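Long-range contact in inactive PncC family protein (Escherichia coli O157:H7, PDB 5KOL), which belongs to the CinA family but probably lacks nicotinamide-nucleotide (NMN) amidohydrolase activity, its own function remaining unknown: residues Ala89-Gly101 and Thr131-Thr144. Sequence-based numbering, arbitrary orientation.
Sequences AVSEKVAAEMATG and TVWFAWHIKGQNYT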
# COMPACT_ATOMS: atom_id res chain seq x y z
N ALA A 89 -4.13 -17.61 6.48
CA ALA A 89 -4.18 -16.15 6.35
C ALA A 89 -5.50 -15.64 5.79
O ALA A 89 -5.84 -14.47 6.00
CB ALA A 89 -3.05 -15.66 5.43
N VAL A 90 -6.23 -16.47 5.05
CA VAL A 90 -7.55 -16.11 4.54
C VAL A 90 -8.54 -16.68 5.54
O VAL A 90 -8.97 -17.82 5.43
CB VAL A 90 -7.78 -16.64 3.12
CG1 VAL A 90 -9.23 -16.39 2.68
CG2 VAL A 90 -6.77 -16.02 2.14
N SER A 91 -8.89 -15.88 6.55
CA SER A 91 -9.75 -16.38 7.62
C SER A 91 -10.36 -15.21 8.35
O SER A 91 -9.79 -14.11 8.38
CB SER A 91 -8.97 -17.24 8.62
OG SER A 91 -8.10 -16.39 9.37
N GLU A 92 -11.50 -15.47 8.98
CA GLU A 92 -12.16 -14.45 9.79
C GLU A 92 -11.24 -13.94 10.89
O GLU A 92 -11.17 -12.73 11.15
CB GLU A 92 -13.45 -15.02 10.39
CG GLU A 92 -14.14 -14.08 11.35
CD GLU A 92 -15.45 -14.64 11.88
OE1 GLU A 92 -16.15 -13.89 12.60
OE2 GLU A 92 -15.77 -15.80 11.58
N LYS A 93 -10.50 -14.83 11.55
CA LYS A 93 -9.65 -14.42 12.66
C LYS A 93 -8.52 -13.52 12.19
O LYS A 93 -8.25 -12.48 12.80
CB LYS A 93 -9.12 -15.66 13.39
CG LYS A 93 -8.13 -15.37 14.51
CD LYS A 93 -8.74 -14.61 15.67
CE LYS A 93 -7.81 -14.64 16.89
NZ LYS A 93 -8.31 -13.83 18.05
N VAL A 94 -7.84 -13.89 11.10
CA VAL A 94 -6.69 -13.11 10.66
C VAL A 94 -7.13 -11.73 10.15
O VAL A 94 -6.49 -10.70 10.42
CB VAL A 94 -5.90 -13.90 9.60
CG1 VAL A 94 -4.86 -13.01 8.92
CG2 VAL A 94 -5.22 -15.11 10.27
N ALA A 95 -8.25 -11.68 9.44
CA ALA A 95 -8.78 -10.39 9.00
C ALA A 95 -9.01 -9.47 10.20
O ALA A 95 -8.60 -8.30 10.19
CB ALA A 95 -10.08 -10.62 8.22
N ALA A 96 -9.67 -9.98 11.24
CA ALA A 96 -9.91 -9.19 12.44
C ALA A 96 -8.60 -8.69 13.05
O ALA A 96 -8.47 -7.50 13.38
CB ALA A 96 -10.71 -10.01 13.46
N GLU A 97 -7.61 -9.57 13.20
CA GLU A 97 -6.31 -9.13 13.72
C GLU A 97 -5.64 -8.11 12.81
O GLU A 97 -4.93 -7.22 13.30
CB GLU A 97 -5.36 -10.31 13.94
CG GLU A 97 -5.85 -11.29 14.95
CD GLU A 97 -4.87 -12.42 15.12
OE1 GLU A 97 -5.06 -13.41 14.39
OE2 GLU A 97 -3.96 -12.33 15.97
N MET A 98 -5.79 -8.24 11.48
CA MET A 98 -5.17 -7.22 10.65
C MET A 98 -5.82 -5.86 10.89
O MET A 98 -5.13 -4.84 10.88
CB MET A 98 -5.23 -7.55 9.15
CG MET A 98 -4.40 -8.73 8.70
SD MET A 98 -4.84 -9.38 7.05
CE MET A 98 -4.38 -7.95 6.02
N ALA A 99 -7.13 -5.84 11.11
CA ALA A 99 -7.83 -4.59 11.36
C ALA A 99 -7.41 -3.96 12.69
O ALA A 99 -7.28 -2.74 12.79
CB ALA A 99 -9.35 -4.82 11.33
N THR A 100 -7.21 -4.77 13.73
CA THR A 100 -6.78 -4.19 15.00
C THR A 100 -5.29 -3.86 14.98
O THR A 100 -4.88 -2.88 15.62
CB THR A 100 -7.10 -5.11 16.18
OG1 THR A 100 -6.46 -6.38 16.01
CG2 THR A 100 -8.60 -5.31 16.32
N GLY A 101 -4.48 -4.65 14.27
CA GLY A 101 -3.07 -4.31 14.13
C GLY A 101 -2.86 -2.97 13.43
O GLY A 101 -1.99 -2.19 13.83
N THR A 131 -12.93 -16.39 -2.60
CA THR A 131 -13.28 -16.15 -1.21
C THR A 131 -12.42 -15.03 -0.63
O THR A 131 -11.19 -15.13 -0.64
CB THR A 131 -13.05 -17.41 -0.38
OG1 THR A 131 -13.70 -18.52 -1.01
CG2 THR A 131 -13.58 -17.22 1.05
N VAL A 132 -13.06 -14.00 -0.08
CA VAL A 132 -12.34 -12.89 0.54
C VAL A 132 -12.96 -12.59 1.90
O VAL A 132 -14.18 -12.38 2.01
CB VAL A 132 -12.34 -11.62 -0.34
CG1 VAL A 132 -11.48 -10.54 0.31
CG2 VAL A 132 -11.83 -11.94 -1.73
N TRP A 133 -12.13 -12.58 2.94
CA TRP A 133 -12.56 -12.17 4.28
C TRP A 133 -12.26 -10.70 4.51
O TRP A 133 -11.22 -10.19 4.12
CB TRP A 133 -11.85 -13.00 5.33
CG TRP A 133 -12.57 -14.27 5.64
CD1 TRP A 133 -12.28 -15.52 5.17
CD2 TRP A 133 -13.73 -14.41 6.49
NE1 TRP A 133 -13.17 -16.43 5.68
CE2 TRP A 133 -14.07 -15.78 6.49
CE3 TRP A 133 -14.50 -13.52 7.24
CZ2 TRP A 133 -15.17 -16.28 7.23
CZ3 TRP A 133 -15.59 -14.02 7.98
CH2 TRP A 133 -15.91 -15.39 7.96
N PHE A 134 -13.18 -10.01 5.19
CA PHE A 134 -13.04 -8.59 5.45
C PHE A 134 -13.20 -8.34 6.94
O PHE A 134 -13.92 -9.07 7.62
CB PHE A 134 -14.10 -7.77 4.71
CG PHE A 134 -14.08 -7.94 3.21
CD1 PHE A 134 -14.71 -9.01 2.61
CD2 PHE A 134 -13.48 -6.98 2.41
CE1 PHE A 134 -14.71 -9.16 1.21
CE2 PHE A 134 -13.47 -7.11 1.01
CZ PHE A 134 -14.09 -8.20 0.42
N ALA A 135 -12.56 -7.29 7.45
CA ALA A 135 -12.82 -6.86 8.81
C ALA A 135 -12.80 -5.33 8.88
O ALA A 135 -12.06 -4.68 8.14
CB ALA A 135 -11.81 -7.47 9.82
N TRP A 136 -13.62 -4.78 9.78
CA TRP A 136 -13.66 -3.34 10.04
C TRP A 136 -13.65 -3.09 11.54
O TRP A 136 -14.38 -3.74 12.29
CB TRP A 136 -14.92 -2.68 9.46
CG TRP A 136 -15.13 -2.96 7.98
CD1 TRP A 136 -14.80 -2.15 6.94
CD2 TRP A 136 -15.73 -4.13 7.41
NE1 TRP A 136 -15.14 -2.75 5.74
CE2 TRP A 136 -15.72 -3.96 6.01
CE3 TRP A 136 -16.29 -5.30 7.95
CZ2 TRP A 136 -16.23 -4.92 5.14
CZ3 TRP A 136 -16.80 -6.25 7.09
CH2 TRP A 136 -16.77 -6.06 5.70
N HIS A 137 -12.86 -2.10 11.96
CA HIS A 137 -12.84 -1.63 13.34
C HIS A 137 -13.50 -0.26 13.37
O HIS A 137 -13.06 0.66 12.66
CB HIS A 137 -11.41 -1.54 13.88
CG HIS A 137 -11.33 -1.02 15.29
ND1 HIS A 137 -11.14 -1.84 16.38
CD2 HIS A 137 -11.41 0.24 15.78
CE1 HIS A 137 -11.10 -1.11 17.48
NE2 HIS A 137 -11.26 0.16 17.15
N ILE A 138 -14.55 -0.12 14.16
CA ILE A 138 -15.25 1.16 14.32
C ILE A 138 -15.61 1.33 15.78
O ILE A 138 -16.20 0.42 16.38
CB ILE A 138 -16.53 1.24 13.47
CG1 ILE A 138 -16.32 0.64 12.09
CG2 ILE A 138 -17.01 2.68 13.42
CD1 ILE A 138 -17.58 0.35 11.36
N LYS A 139 -15.29 2.50 16.33
CA LYS A 139 -15.67 2.87 17.70
C LYS A 139 -15.36 1.75 18.69
O LYS A 139 -16.22 1.29 19.44
CB LYS A 139 -17.15 3.26 17.75
CG LYS A 139 -17.48 4.53 16.96
CD LYS A 139 -18.99 4.74 16.82
CE LYS A 139 -19.32 6.01 16.03
NZ LYS A 139 -19.60 5.73 14.58
N GLY A 140 -14.11 1.30 18.70
CA GLY A 140 -13.69 0.26 19.62
C GLY A 140 -14.27 -1.12 19.38
O GLY A 140 -14.06 -2.02 20.20
N GLN A 141 -14.98 -1.31 18.27
CA GLN A 141 -15.67 -2.56 17.97
C GLN A 141 -15.17 -3.10 16.63
O GLN A 141 -14.79 -2.33 15.74
CB GLN A 141 -17.19 -2.34 17.92
CG GLN A 141 -18.03 -3.55 17.53
CD GLN A 141 -17.76 -4.78 18.39
OE1 GLN A 141 -17.45 -4.66 19.57
NE2 GLN A 141 -17.90 -5.96 17.79
N ASN A 142 -15.17 -4.42 16.50
CA ASN A 142 -14.67 -5.09 15.31
C ASN A 142 -15.78 -5.88 14.62
O ASN A 142 -16.60 -6.52 15.30
CB ASN A 142 -13.50 -6.01 15.68
CG ASN A 142 -12.32 -5.24 16.21
OD1 ASN A 142 -11.73 -4.42 15.50
ND2 ASN A 142 -11.97 -5.48 17.47
N TYR A 143 -15.80 -5.82 13.29
CA TYR A 143 -16.78 -6.52 12.46
C TYR A 143 -16.07 -7.31 11.37
O TYR A 143 -15.00 -6.93 10.90
CB TYR A 143 -17.77 -5.54 11.81
CG TYR A 143 -18.41 -4.61 12.82
CD1 TYR A 143 -17.76 -3.46 13.24
CD2 TYR A 143 -19.64 -4.91 13.37
CE1 TYR A 143 -18.33 -2.62 14.17
CE2 TYR A 143 -20.22 -4.07 14.30
CZ TYR A 143 -19.56 -2.92 14.69
OH TYR A 143 -20.13 -2.08 15.63
N THR A 144 -16.69 -8.42 10.93
CA THR A 144 -16.15 -9.23 9.85
C THR A 144 -17.28 -9.62 8.90
O THR A 144 -18.46 -9.63 9.27
CB THR A 144 -15.45 -10.52 10.35
OG1 THR A 144 -16.43 -11.36 10.98
CG2 THR A 144 -14.37 -10.20 11.41
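Ala95 and Ala99, one helical turn apart, both rest their methyls on Ala135 where helix 92-101 packs against the beta-hairpin of strands 131-138 and 141-144, part of the mixed sheet in this alpha/beta CinA-family fold. With small side chains on both sides, the helix axis comes within 6.9 Å of that of strand 131-138, at 36° to it. Ala135 CB sits 3.9 Å from Ala95 CB and still closer, 3.3 Å, to the carbonyl oxygen Ala95 O. Helix 153-171 covers the other side of the strand through Trp136 and Ile138.

At the helix start, Ser91 caps the first turn, its OG accepting from Val94 N, and also hydrogen-bonds to Ser88 O. The indole of Trp133 packs against this turn: the Ser91-Glu92 peptide and Glu92 CB cover one face, with CB 3.5 Å from the centroid of the six-membered ring in a CH-pi contact. With chi1 at 175°, Glu92 CG lies opposite the backbone N, and the extended chain runs along the ring toward strand 141-144.

Packing is sparser along this outer, more exposed border, where Ala96 CB just reaches Thr144 CG2. Thr100 CG2 meets the amide of Asn142, whose OD1 also accepts from His137 ND1. Thr144 OG1 donates to Glu92 OE1 over 3.0 Å, approaching from 50° above the carboxylate plane.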